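Local coordinates for protein diaminopropionate ammonia-lyase (Escherichia coli, PDB 4D9I) that catalyses the pyridoxal 5'-phosphate-dependent alpha,beta-elimination of both L- and D-diaminopropionate to pyruvate and ammonia, working as a homodimer of fold type II subunits, at residues B[353-356]-B[357-360]; B[334-338]-B[339-343]; B[375-378]-B[379-382]; B[247-250]-B[251-254]. All blocks are in the same frame, centred on the assembly; numbering follows the deposited sequence.

Interaction 1 of 4, residues B[353-356]-B[357-360]; sequences HPQR and QSLM
Two torsions set up the packing of His353 against Leu359: chi1 of -158° swings the imidazole away from its own backbone N, and chi1 of -70° turns the leucine branch back toward the start of helix 356-363. The two side chains then meet at about a right angle. Leu359 CD1 sits over one ring face as a CH-pi contact, 3.6 Å from the His353 ring centroid and nearest to CG. At the ring edge, and in its plane, His353 ND1 accepts the backbone N of Gln355 at 2.8 Å.

The chain passes through a type I beta turn, His353 to Arg356, and Gln355 is the N-cap. Its carbonyl O takes Leu359 N at 2.9 Å, almost collinear with the C=O bond, while Met360 N reaches Arg356 O at 2.8 Å. One step round the helix, the extended Arg356 runs alongside Met360, whose SD lies over one guanidinium face, 3.6 Å from Arg356 NH1. Arg356 NH2 is hydrogen-bonded to His351, at the end of the preceding helix. ND1 as acceptor is consistent with a neutral ring protonated on NE2, and the in-plane bond limits its rotation against Leu359 CD1.

Interaction 2 of 4, residues B[334-338]-B[339-343]; sequences IISGE and SGAVG
The start of helix 338-352 forms a buried contact near the active site, where Ser336 meets Gly340 and Ala341. Chi1 at -168° sets Ser336 OG beside the serine's own carbonyl carbon, on the side where Gly340 and Ala341 lie, and OG comes to 3.1 Å from Gly340 C and 3.3 Å from Ala341 CB. Neither approach is a hydrogen bond. The polar requirement of OG is met by Ser375 OG, at the end of strand 370-375, so the serine joins sheet and helix start while Ser336 CB lies 3.8 Å from Ala341 CB.

Ala341 N is shared by two carbonyls, at 3.0 Å from Gly337 O and at 3.4 Å from Glu338 O; both bonds are weak, the former bent to 125° at the hydrogen. In the fold type II architecture of the tryptophan synthase beta family, this region belongs to the part built round the larger mixed sheet. The absence of a side chain at Gly340 fits its close apposition to Ser336 OG.

Next to it in the chain, Ser339 OG is hydrogen-bonded to Ala287 O and Ser339 O to Gln230 NE2. The Ser339 side chain is about 7 Å from that of Asp120, inferred to be the proton acceptor for the L-isomer, and about 7 Å from a bound Tris molecule. Ala341 also packs on Met321, and Val342 on Ala317, both of helix 315-325.

Interaction 3 of 4, residues B[375-378]-B[379-382]; sequences STEG and DTDV
Thr380 OG1 donates to Glu377 OE1 at 2.7 Å, closing a short side-chain bridge within the loop that leads from strand 370-375 to helix 382-389. The hydroxyl approaches from above the carboxylate, 57° out of its plane, and the two side chains are set at about a right angle. Thr380 CG2 is a van der Waals neighbour, 3.5 Å from Glu377 OE1. The bridge spans an inverse gamma turn centred on Asp379, in which Thr380 N points to Gly378 O at 2.9 Å; an N-H...O angle of 138° makes this a weak bond.

The second shell holds both ends of the bridge. Glu377 OE1 also receives Asn122 ND2, whereas Thr380 OG1 is bonded to Arg150 NH2. Glu377 OE1 is thus gripped by two donors, Thr380 OG1 and Asn122 ND2. Asp379 OD1 is taken by Asn74 ND2, and the backbones of Gly378 and Glu377 pair with Asn74 and Gly337, tying the turn to the loop before the cofactor lysine and to the start of helix 338-352.

Farther out, the Glu377 side chain is about 7 Å from that of Asp120 in the active site. Downstream, Asp381 is the N-cap of helix 382-389: chi1 of 178° places CG opposite the backbone N, and OD1 accepts the backbone N of His384.

Interaction 4 of 4, residues B[247-250]-B[251-254]; sequences VYSP and QNLH
Ser249 meets Asn252 just past the end of helix 235-248, where positive phi (78°) takes the chain out of helical geometry. At the root of the side chain, Ser249 CB lies 3.7 Å from Asn252 OD1 and 3.9 Å from Gln251 OE1. At the tip, chi1 of 88° holds OG between the backbone N and the carbonyl carbon, within range of three polar atoms. Ser249 OG accepts the backbone N of Asn252 at 3.1 Å, N-H...O angle 148°. Asn252 OD1 is 2.6 Å from Ser249 OG, and Tyr248 O is 2.5 Å from the same OG; the one hydroxyl proton is not settled between them.

Asn252 N makes a second, weak bond to Ser249 O at 3.3 Å. Gln251 bends at chi2 and folds its amide back alongside Pro250, bringing OE1 to 3.4 Å from Pro250 CD. Tyr248 CD2 comes within 4.4 Å of Leu253 CD2, a loose apolar contact oblique to the ring, and Leu253 packs on Leu244 of the helix. The turn thus delivers the chain to strand 254-260. The hydroxyl accepts the backbone N of Asn252 and can give its proton either to Tyr248 O or to Asn252 OD1, which probably restrains the reversal.

Along the chain, interaction 4 comes first, turning helix 235-248 into strand 254-260 of the mixed sheet. Interaction 2 follows at the start of helix 338-352, interaction 1 joins the far end of that helix to helix 356-363, and interaction 3 closes the loop between strand 370-375 and helix 382-389. All four are in series; none nests or crosses. Interactions 2 and 3 nevertheless meet in space, their centres 6 Å apart: Gly340 CA packs on Thr376 OG1 at 3.2 Å, and Ile335 CG2 on Asp379 CG at 3.5 Å. Interaction 1 lies at the surface, its centre 24 Å from that of interaction 4, and both stand away from the catalytic region.

Interaction 1 of 4, residues B[353-356]-B[357-360]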
ATOM      1  N   HIS B 353      -8.559 -17.799  -3.169  1.00 27.64           N
ATOM      2  CA  HIS B 353      -9.786 -18.597  -3.277  1.00 29.71           C
ATOM      3  C   HIS B 353      -9.571 -20.030  -2.820  1.00 31.46           C
ATOM      4  O   HIS B 353      -8.534 -20.622  -3.125  1.00 30.77           O
ATOM      5  CB  HIS B 353     -10.254 -18.572  -4.737  1.00 29.50           C
ATOM      6  CG  HIS B 353     -11.719 -18.888  -4.931  1.00 31.69           C
ATOM      7  ND1 HIS B 353     -12.224 -20.131  -4.767  1.00 34.00           N
ATOM      8  CD2 HIS B 353     -12.786 -18.079  -5.324  1.00 32.10           C
ATOM      9  CE1 HIS B 353     -13.545 -20.116  -5.034  1.00 35.79           C
ATOM     10  NE2 HIS B 353     -13.890 -18.859  -5.363  1.00 34.70           N
ATOM     11  N   PRO B 354     -10.562 -20.625  -2.108  1.00 33.86           N
ATOM     12  CA  PRO B 354     -10.444 -22.048  -1.770  1.00 36.09           C
ATOM     13  C   PRO B 354     -10.321 -22.958  -3.007  1.00 36.74           C
ATOM     14  O   PRO B 354      -9.708 -24.023  -2.914  1.00 37.96           O
ATOM     15  CB  PRO B 354     -11.727 -22.364  -0.982  1.00 38.75           C
ATOM     16  CG  PRO B 354     -12.590 -21.159  -1.046  1.00 38.40           C
ATOM     17  CD  PRO B 354     -11.776 -20.002  -1.549  1.00 35.20           C
ATOM     18  N   GLN B 355     -10.853 -22.537  -4.150  1.00 36.26           N
ATOM     19  CA  GLN B 355     -10.773 -23.360  -5.353  1.00 37.27           C
ATOM     20  C   GLN B 355      -9.635 -22.899  -6.246  1.00 35.19           C
ATOM     21  O   GLN B 355      -9.693 -23.045  -7.465  1.00 35.03           O
ATOM     22  CB  GLN B 355     -12.114 -23.389  -6.102  1.00 38.59           C
ATOM     23  CG  GLN B 355     -13.192 -24.187  -5.357  1.00 41.71           C
ATOM     24  CD  GLN B 355     -14.578 -24.035  -5.972  1.00 43.40           C
ATOM     25  OE1 GLN B 355     -15.212 -25.018  -6.353  1.00 45.96           O
ATOM     26  NE2 GLN B 355     -15.054 -22.799  -6.069  1.00 42.14           N
ATOM     27  N   ARG B 356      -8.595 -22.364  -5.616  1.00 33.88           N
ATOM     28  CA  ARG B 356      -7.431 -21.835  -6.323  1.00 32.63           C
ATOM     29  C   ARG B 356      -6.939 -22.786  -7.420  1.00 33.57           C
ATOM     30  O   ARG B 356      -6.719 -22.351  -8.555  1.00 32.81           O
ATOM     31  CB  ARG B 356      -6.320 -21.528  -5.323  1.00 32.30           C
ATOM     32  CG  ARG B 356      -5.003 -21.062  -5.910  1.00 31.46           C
ATOM     33  CD  ARG B 356      -3.884 -21.303  -4.887  1.00 32.15           C
ATOM     34  NE  ARG B 356      -2.739 -20.424  -5.141  1.00 31.17           N
ATOM     35  CZ  ARG B 356      -1.579 -20.820  -5.653  1.00 31.38           C
ATOM     36  NH1 ARG B 356      -1.384 -22.096  -5.964  1.00 33.05           N
ATOM     37  NH2 ARG B 356      -0.597 -19.940  -5.819  1.00 29.87           N
ATOM     38  N   GLN B 357      -6.822 -24.073  -7.089  1.00 35.62           N
ATOM     39  CA  GLN B 357      -6.301 -25.093  -8.000  1.00 37.19           C
ATOM     40  C   GLN B 357      -7.118 -25.251  -9.293  1.00 37.87           C
ATOM     41  O   GLN B 357      -6.569 -25.120 -10.381  1.00 36.97           O
ATOM     42  CB  GLN B 357      -6.160 -26.430  -7.268  1.00 40.36           C
ATOM     43  CG  GLN B 357      -5.600 -27.572  -8.111  1.00 42.94           C
ATOM     44  CD  GLN B 357      -5.426 -28.856  -7.317  1.00 46.02           C
ATOM     45  OE1 GLN B 357      -6.040 -29.884  -7.624  1.00 49.88           O
ATOM     46  NE2 GLN B 357      -4.594 -28.806  -6.282  1.00 45.97           N
ATOM     47  N   SER B 358      -8.416 -25.532  -9.172  1.00 39.36           N
ATOM     48  CA  SER B 358      -9.310 -25.610 -10.338  1.00 40.42           C
ATOM     49  C   SER B 358      -9.425 -24.283 -11.110  1.00 38.44           C
ATOM     50  O   SER B 358      -9.462 -24.279 -12.343  1.00 38.92           O
ATOM     51  CB  SER B 358     -10.692 -26.120  -9.924  1.00 42.81           C
ATOM     52  OG  SER B 358     -11.240 -25.333  -8.880  1.00 42.07           O
ATOM     53  N   LEU B 359      -9.472 -23.165 -10.391  1.00 36.24           N
ATOM     54  CA  LEU B 359      -9.512 -21.847 -11.033  1.00 34.38           C
ATOM     55  C   LEU B 359      -8.269 -21.582 -11.885  1.00 32.74           C
ATOM     56  O   LEU B 359      -8.377 -21.133 -13.031  1.00 31.71           O
ATOM     57  CB  LEU B 359      -9.693 -20.730 -10.000  1.00 32.81           C
ATOM     58  CG  LEU B 359     -11.064 -20.663  -9.310  1.00 34.22           C
ATOM     59  CD1 LEU B 359     -11.021 -19.643  -8.189  1.00 32.98           C
ATOM     60  CD2 LEU B 359     -12.184 -20.334 -10.291  1.00 35.20           C
ATOM     61  N   MET B 360      -7.100 -21.889 -11.322  1.00 32.34           N
ATOM     62  CA  MET B 360      -5.837 -21.807 -12.062  1.00 31.77           C
ATOM     63  C   MET B 360      -5.848 -22.726 -13.269  1.00 33.40           C
ATOM     64  O   MET B 360      -5.418 -22.331 -14.348  1.00 32.95           O
ATOM     65  CB  MET B 360      -4.647 -22.125 -11.160  1.00 31.54           C
ATOM     66  CG  MET B 360      -4.343 -20.981 -10.210  1.00 30.09           C
ATOM     67  SD  MET B 360      -2.898 -21.289  -9.179  1.00 30.51           S
ATOM     68  CE  MET B 360      -1.583 -20.701 -10.245  1.00 29.54           C
TER

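Interaction 2 of 4, residues B[334-338]-B[339-343]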
ATOM      1  N   ILE B 334       2.684   0.354  -7.754  1.00 16.40           N
ATOM      2  CA  ILE B 334       1.905   0.920  -8.863  1.00 16.36           C
ATOM      3  C   ILE B 334       0.617   1.539  -8.300  1.00 16.53           C
ATOM      4  O   ILE B 334      -0.096   0.914  -7.501  1.00 16.28           O
ATOM      5  CB  ILE B 334       1.562  -0.170  -9.926  1.00 15.72           C
ATOM      6  CG1 ILE B 334       2.849  -0.719 -10.587  1.00 15.93           C
ATOM      7  CG2 ILE B 334       0.572   0.363 -10.949  1.00 15.50           C
ATOM      8  CD1 ILE B 334       2.673  -1.982 -11.421  1.00 15.71           C
ATOM      9  N   ILE B 335       0.334   2.782  -8.694  1.00 17.29           N
ATOM     10  CA  ILE B 335      -0.874   3.485  -8.257  1.00 18.02           C
ATOM     11  C   ILE B 335      -1.911   3.185  -9.343  1.00 18.03           C
ATOM     12  O   ILE B 335      -1.747   3.598 -10.500  1.00 18.43           O
ATOM     13  CB  ILE B 335      -0.652   5.012  -8.128  1.00 19.13           C
ATOM     14  CG1 ILE B 335       0.527   5.344  -7.178  1.00 19.77           C
ATOM     15  CG2 ILE B 335      -1.934   5.706  -7.697  1.00 19.72           C
ATOM     16  CD1 ILE B 335       0.481   4.661  -5.830  1.00 19.88           C
ATOM     17  N   SER B 336      -2.946   2.438  -8.969  1.00 18.06           N
ATOM     18  CA  SER B 336      -3.924   1.924  -9.923  1.00 18.21           C
ATOM     19  C   SER B 336      -5.338   2.179  -9.399  1.00 19.27           C
ATOM     20  O   SER B 336      -5.677   1.761  -8.279  1.00 19.11           O
ATOM     21  CB  SER B 336      -3.712   0.415 -10.118  1.00 17.21           C
ATOM     22  OG  SER B 336      -4.449  -0.088 -11.231  1.00 17.43           O
ATOM     23  N   GLY B 337      -6.162   2.813 -10.238  1.00 20.08           N
ATOM     24  CA  GLY B 337      -7.544   3.140  -9.883  1.00 21.95           C
ATOM     25  C   GLY B 337      -8.421   1.905  -9.907  1.00 22.09           C
ATOM     26  O   GLY B 337      -7.979   0.838 -10.306  1.00 20.80           O
ATOM     27  N   GLU B 338      -9.680   2.058  -9.523  1.00 23.91           N
ATOM     28  CA  GLU B 338     -10.577   0.904  -9.443  1.00 24.73           C
ATOM     29  C   GLU B 338     -10.642   0.067 -10.736  1.00 23.95           C
ATOM     30  O   GLU B 338     -10.386  -1.158 -10.719  1.00 23.33           O
ATOM     31  CB  GLU B 338     -11.971   1.342  -9.003  1.00 27.14           C
ATOM     32  CG  GLU B 338     -12.812   0.173  -8.530  1.00 29.09           C
ATOM     33  CD  GLU B 338     -14.118   0.618  -7.918  1.00 32.39           C
ATOM     34  OE1 GLU B 338     -14.446   1.809  -8.007  1.00 33.60           O
ATOM     35  OE2 GLU B 338     -14.830  -0.227  -7.352  1.00 35.15           O
ATOM     36  N   SER B 339     -10.942   0.736 -11.846  1.00 23.54           N
ATOM     37  CA  SER B 339     -10.941   0.091 -13.149  1.00 23.23           C
ATOM     38  C   SER B 339      -9.559  -0.301 -13.671  1.00 21.26           C
ATOM     39  O   SER B 339      -9.441  -1.241 -14.460  1.00 21.04           O
ATOM     40  CB  SER B 339     -11.646   0.976 -14.183  1.00 24.21           C
ATOM     41  OG  SER B 339     -13.016   1.043 -13.866  1.00 25.96           O
ATOM     42  N   GLY B 340      -8.536   0.446 -13.277  1.00 20.11           N
ATOM     43  CA  GLY B 340      -7.173   0.117 -13.659  1.00 18.65           C
ATOM     44  C   GLY B 340      -6.680  -1.202 -13.086  1.00 17.81           C
ATOM     45  O   GLY B 340      -5.863  -1.873 -13.704  1.00 16.79           O
ATOM     46  N   ALA B 341      -7.191  -1.565 -11.906  1.00 18.14           N
ATOM     47  CA  ALA B 341      -6.607  -2.632 -11.100  1.00 17.72           C
ATOM     48  C   ALA B 341      -7.299  -3.997 -11.176  1.00 18.16           C
ATOM     49  O   ALA B 341      -6.776  -4.976 -10.650  1.00 17.98           O
ATOM     50  CB  ALA B 341      -6.491  -2.180  -9.639  1.00 17.75           C
ATOM     51  N   VAL B 342      -8.430  -4.071 -11.870  1.00 19.03           N
ATOM     52  CA  VAL B 342      -9.321  -5.224 -11.782  1.00 19.88           C
ATOM     53  C   VAL B 342      -8.737  -6.497 -12.398  1.00 19.37           C
ATOM     54  O   VAL B 342      -9.028  -7.585 -11.916  1.00 19.69           O
ATOM     55  CB  VAL B 342     -10.745  -4.918 -12.329  1.00 21.43           C
ATOM     56  CG1 VAL B 342     -10.762  -4.825 -13.851  1.00 21.56           C
ATOM     57  CG2 VAL B 342     -11.747  -5.954 -11.846  1.00 22.76           C
ATOM     58  N   GLY B 343      -7.938  -6.361 -13.456  1.00 18.84           N
ATOM     59  CA  GLY B 343      -7.269  -7.515 -14.054  1.00 18.43           C
ATOM     60  C   GLY B 343      -6.343  -8.140 -13.021  1.00 18.16           C
ATOM     61  O   GLY B 343      -6.411  -9.356 -12.747  1.00 19.11           O
TER

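Interaction 3 of 4, residues B[375-378]-B[379-382]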
ATOM      1  N   SER B 375      -2.766  -1.791 -16.323  1.00 16.67           N
ATOM      2  CA  SER B 375      -3.294  -0.838 -15.370  1.00 17.05           C
ATOM      3  C   SER B 375      -3.673   0.404 -16.147  1.00 17.46           C
ATOM      4  O   SER B 375      -2.825   1.238 -16.495  1.00 17.78           O
ATOM      5  CB  SER B 375      -2.286  -0.490 -14.276  1.00 16.57           C
ATOM      6  OG  SER B 375      -2.955   0.255 -13.284  1.00 17.06           O
ATOM      7  N   THR B 376      -4.963   0.521 -16.428  1.00 18.04           N
ATOM      8  CA  THR B 376      -5.451   1.550 -17.371  1.00 18.69           C
ATOM      9  C   THR B 376      -5.493   2.955 -16.789  1.00 19.26           C
ATOM     10  O   THR B 376      -5.531   3.936 -17.543  1.00 19.82           O
ATOM     11  CB  THR B 376      -6.858   1.186 -17.868  1.00 19.54           C
ATOM     12  OG1 THR B 376      -7.638   0.786 -16.731  1.00 19.34           O
ATOM     13  CG2 THR B 376      -6.782   0.046 -18.878  1.00 19.22           C
ATOM     14  N   GLU B 377      -5.492   3.075 -15.457  1.00 19.19           N
ATOM     15  CA  GLU B 377      -5.492   4.396 -14.831  1.00 20.09           C
ATOM     16  C   GLU B 377      -4.841   4.357 -13.465  1.00 19.77           C
ATOM     17  O   GLU B 377      -4.824   3.305 -12.824  1.00 19.27           O
ATOM     18  CB  GLU B 377      -6.927   4.949 -14.682  1.00 21.64           C
ATOM     19  CG  GLU B 377      -7.842   4.071 -13.822  1.00 22.12           C
ATOM     20  CD  GLU B 377      -9.113   4.784 -13.343  1.00 24.27           C
ATOM     21  OE1 GLU B 377      -9.458   5.897 -13.835  1.00 25.50           O
ATOM     22  OE2 GLU B 377      -9.789   4.203 -12.461  1.00 24.67           O
ATOM     23  N   GLY B 378      -4.328   5.506 -13.022  1.00 20.38           N
ATOM     24  CA  GLY B 378      -3.903   5.664 -11.638  1.00 20.72           C
ATOM     25  C   GLY B 378      -5.064   6.146 -10.783  1.00 22.22           C
ATOM     26  O   GLY B 378      -6.237   5.869 -11.089  1.00 22.35           O
ATOM     27  N   ASP B 379      -4.733   6.906  -9.741  1.00 23.23           N
ATOM     28  CA  ASP B 379      -5.710   7.417  -8.794  1.00 25.09           C
ATOM     29  C   ASP B 379      -6.432   8.656  -9.335  1.00 26.47           C
ATOM     30  O   ASP B 379      -6.265   9.776  -8.832  1.00 27.71           O
ATOM     31  CB  ASP B 379      -5.035   7.710  -7.442  1.00 26.08           C
ATOM     32  CG  ASP B 379      -3.821   8.614  -7.574  1.00 27.55           C
ATOM     33  OD1 ASP B 379      -3.338   8.825  -8.710  1.00 28.58           O
ATOM     34  OD2 ASP B 379      -3.330   9.106  -6.543  1.00 29.11           O
ATOM     35  N   THR B 380      -7.251   8.447 -10.360  1.00 26.21           N
ATOM     36  CA  THR B 380      -7.968   9.539 -10.971  1.00 27.58           C
ATOM     37  C   THR B 380      -9.014  10.142 -10.022  1.00 29.63           C
ATOM     38  O   THR B 380      -9.422  11.272 -10.208  1.00 31.76           O
ATOM     39  CB  THR B 380      -8.591   9.092 -12.305  1.00 27.26           C
ATOM     40  OG1 THR B 380      -9.395   7.935 -12.077  1.00 26.57           O
ATOM     41  CG2 THR B 380      -7.486   8.752 -13.307  1.00 25.47           C
ATOM     42  N   ASP B 381      -9.437   9.372  -9.020  1.00 29.28           N
ATOM     43  CA  ASP B 381     -10.275   9.849  -7.936  1.00 31.45           C
ATOM     44  C   ASP B 381      -9.497   9.602  -6.623  1.00 31.00           C
ATOM     45  O   ASP B 381      -9.547   8.500  -6.081  1.00 29.80           O
ATOM     46  CB  ASP B 381     -11.619   9.100  -7.926  1.00 32.32           C
ATOM     47  CG  ASP B 381     -12.537   9.521  -6.774  1.00 35.00           C
ATOM     48  OD1 ASP B 381     -12.075  10.136  -5.794  1.00 35.74           O
ATOM     49  OD2 ASP B 381     -13.741   9.214  -6.834  1.00 37.16           O
ATOM     50  N   VAL B 382      -8.786  10.616  -6.135  1.00 31.81           N
ATOM     51  CA  VAL B 382      -7.877  10.405  -4.996  1.00 31.95           C
ATOM     52  C   VAL B 382      -8.617  10.073  -3.694  1.00 33.27           C
ATOM     53  O   VAL B 382      -8.082   9.353  -2.831  1.00 32.39           O
ATOM     54  CB  VAL B 382      -6.863  11.559  -4.799  1.00 32.93           C
ATOM     55  CG1 VAL B 382      -6.011  11.750  -6.043  1.00 32.20           C
ATOM     56  CG2 VAL B 382      -7.564  12.852  -4.425  1.00 35.93           C
TER

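Interaction 4 of 4, residues B[247-250]-B[251-254]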
ATOM      1  N   VAL B 247       0.342  -9.984 -33.404  1.00 38.06           N
ATOM      2  CA  VAL B 247       1.730 -10.276 -33.044  1.00 38.55           C
ATOM      3  C   VAL B 247       1.918 -11.743 -32.652  1.00 40.15           C
ATOM      4  O   VAL B 247       2.862 -12.387 -33.113  1.00 42.78           O
ATOM      5  CB  VAL B 247       2.201  -9.387 -31.863  1.00 36.25           C
ATOM      6  CG1 VAL B 247       3.547  -9.847 -31.307  1.00 36.72           C
ATOM      7  CG2 VAL B 247       2.271  -7.923 -32.281  1.00 35.16           C
ATOM      8  N   TYR B 248       1.013 -12.272 -31.828  1.00 38.68           N
ATOM      9  CA  TYR B 248       1.230 -13.563 -31.170  1.00 39.60           C
ATOM     10  C   TYR B 248       0.407 -14.759 -31.641  1.00 42.11           C
ATOM     11  O   TYR B 248       0.706 -15.905 -31.256  1.00 43.75           O
ATOM     12  CB  TYR B 248       1.054 -13.405 -29.657  1.00 36.96           C
ATOM     13  CG  TYR B 248       2.082 -12.530 -28.994  1.00 35.53           C
ATOM     14  CD1 TYR B 248       3.423 -12.907 -28.957  1.00 36.96           C
ATOM     15  CD2 TYR B 248       1.710 -11.320 -28.388  1.00 33.63           C
ATOM     16  CE1 TYR B 248       4.366 -12.109 -28.334  1.00 36.28           C
ATOM     17  CE2 TYR B 248       2.646 -10.516 -27.756  1.00 32.58           C
ATOM     18  CZ  TYR B 248       3.968 -10.918 -27.733  1.00 33.61           C
ATOM     19  OH  TYR B 248       4.895 -10.124 -27.114  1.00 33.22           O
ATOM     20  N   SER B 249      -0.595 -14.511 -32.483  1.00 42.67           N
ATOM     21  CA  SER B 249      -1.590 -15.513 -32.883  1.00 44.71           C
ATOM     22  C   SER B 249      -2.625 -15.693 -31.782  1.00 43.07           C
ATOM     23  O   SER B 249      -2.282 -15.754 -30.597  1.00 41.83           O
ATOM     24  CB  SER B 249      -0.965 -16.871 -33.259  1.00 48.02           C
ATOM     25  OG  SER B 249      -0.836 -17.687 -32.096  1.00 48.66           O
ATOM     26  N   PRO B 250      -3.908 -15.762 -32.163  1.00 43.67           N
ATOM     27  CA  PRO B 250      -4.964 -15.904 -31.152  1.00 42.43           C
ATOM     28  C   PRO B 250      -4.964 -17.285 -30.463  1.00 43.63           C
ATOM     29  O   PRO B 250      -5.439 -17.400 -29.331  1.00 42.08           O
ATOM     30  CB  PRO B 250      -6.254 -15.660 -31.951  1.00 43.48           C
ATOM     31  CG  PRO B 250      -5.888 -15.978 -33.377  1.00 45.85           C
ATOM     32  CD  PRO B 250      -4.449 -15.582 -33.525  1.00 45.23           C
ATOM     33  N   GLN B 251      -4.433 -18.307 -31.139  1.00 46.54           N
ATOM     34  CA  GLN B 251      -4.280 -19.641 -30.554  1.00 47.99           C
ATOM     35  C   GLN B 251      -3.237 -19.652 -29.436  1.00 46.56           C
ATOM     36  O   GLN B 251      -3.432 -20.325 -28.438  1.00 47.13           O
ATOM     37  CB  GLN B 251      -3.944 -20.715 -31.620  1.00 51.64           C
ATOM     38  CG  GLN B 251      -5.018 -20.939 -32.682  1.00 54.04           C
ATOM     39  CD  GLN B 251      -5.049 -19.858 -33.760  1.00 53.70           C
ATOM     40  OE1 GLN B 251      -4.240 -18.927 -33.760  1.00 52.31           O
ATOM     41  NE2 GLN B 251      -6.003 -19.962 -34.666  1.00 55.98           N
ATOM     42  N   ASN B 252      -2.149 -18.888 -29.574  1.00 45.63           N
ATOM     43  CA  ASN B 252      -1.083 -18.901 -28.542  1.00 44.02           C
ATOM     44  C   ASN B 252      -1.173 -17.811 -27.487  1.00 39.88           C
ATOM     45  O   ASN B 252      -0.226 -17.580 -26.725  1.00 38.69           O
ATOM     46  CB  ASN B 252       0.314 -18.863 -29.154  1.00 46.01           C
ATOM     47  CG  ASN B 252       0.484 -19.847 -30.263  1.00 49.96           C
ATOM     48  OD1 ASN B 252       0.893 -19.476 -31.362  1.00 52.02           O
ATOM     49  ND2 ASN B 252       0.149 -21.105 -30.005  1.00 52.08           N
ATOM     50  N   LEU B 253      -2.309 -17.140 -27.429  1.00 37.45           N
ATOM     51  CA  LEU B 253      -2.494 -16.140 -26.397  1.00 33.89           C
ATOM     52  C   LEU B 253      -3.776 -16.400 -25.625  1.00 33.02           C
ATOM     53  O   LEU B 253      -4.881 -16.373 -26.178  1.00 33.76           O
ATOM     54  CB  LEU B 253      -2.442 -14.720 -26.978  1.00 32.27           C
ATOM     55  CG  LEU B 253      -2.491 -13.522 -26.015  1.00 29.78           C
ATOM     56  CD1 LEU B 253      -1.479 -13.615 -24.865  1.00 28.87           C
ATOM     57  CD2 LEU B 253      -2.303 -12.226 -26.792  1.00 28.90           C
ATOM     58  N   HIS B 254      -3.618 -16.667 -24.338  1.00 31.62           N
ATOM     59  CA  HIS B 254      -4.768 -16.939 -23.499  1.00 31.25           C
ATOM     60  C   HIS B 254      -5.279 -15.632 -22.965  1.00 28.98           C
ATOM     61  O   HIS B 254      -4.767 -15.106 -21.984  1.00 27.45           O
ATOM     62  CB  HIS B 254      -4.421 -17.920 -22.381  1.00 31.71           C
ATOM     63  CG  HIS B 254      -5.628 -18.410 -21.619  1.00 32.28           C
ATOM     64  ND1 HIS B 254      -5.878 -19.710 -21.431  1.00 34.06           N
ATOM     65  CD2 HIS B 254      -6.673 -17.711 -21.001  1.00 31.17           C
ATOM     66  CE1 HIS B 254      -7.016 -19.851 -20.723  1.00 34.33           C
ATOM     67  NE2 HIS B 254      -7.511 -18.627 -20.477  1.00 32.56           N
TER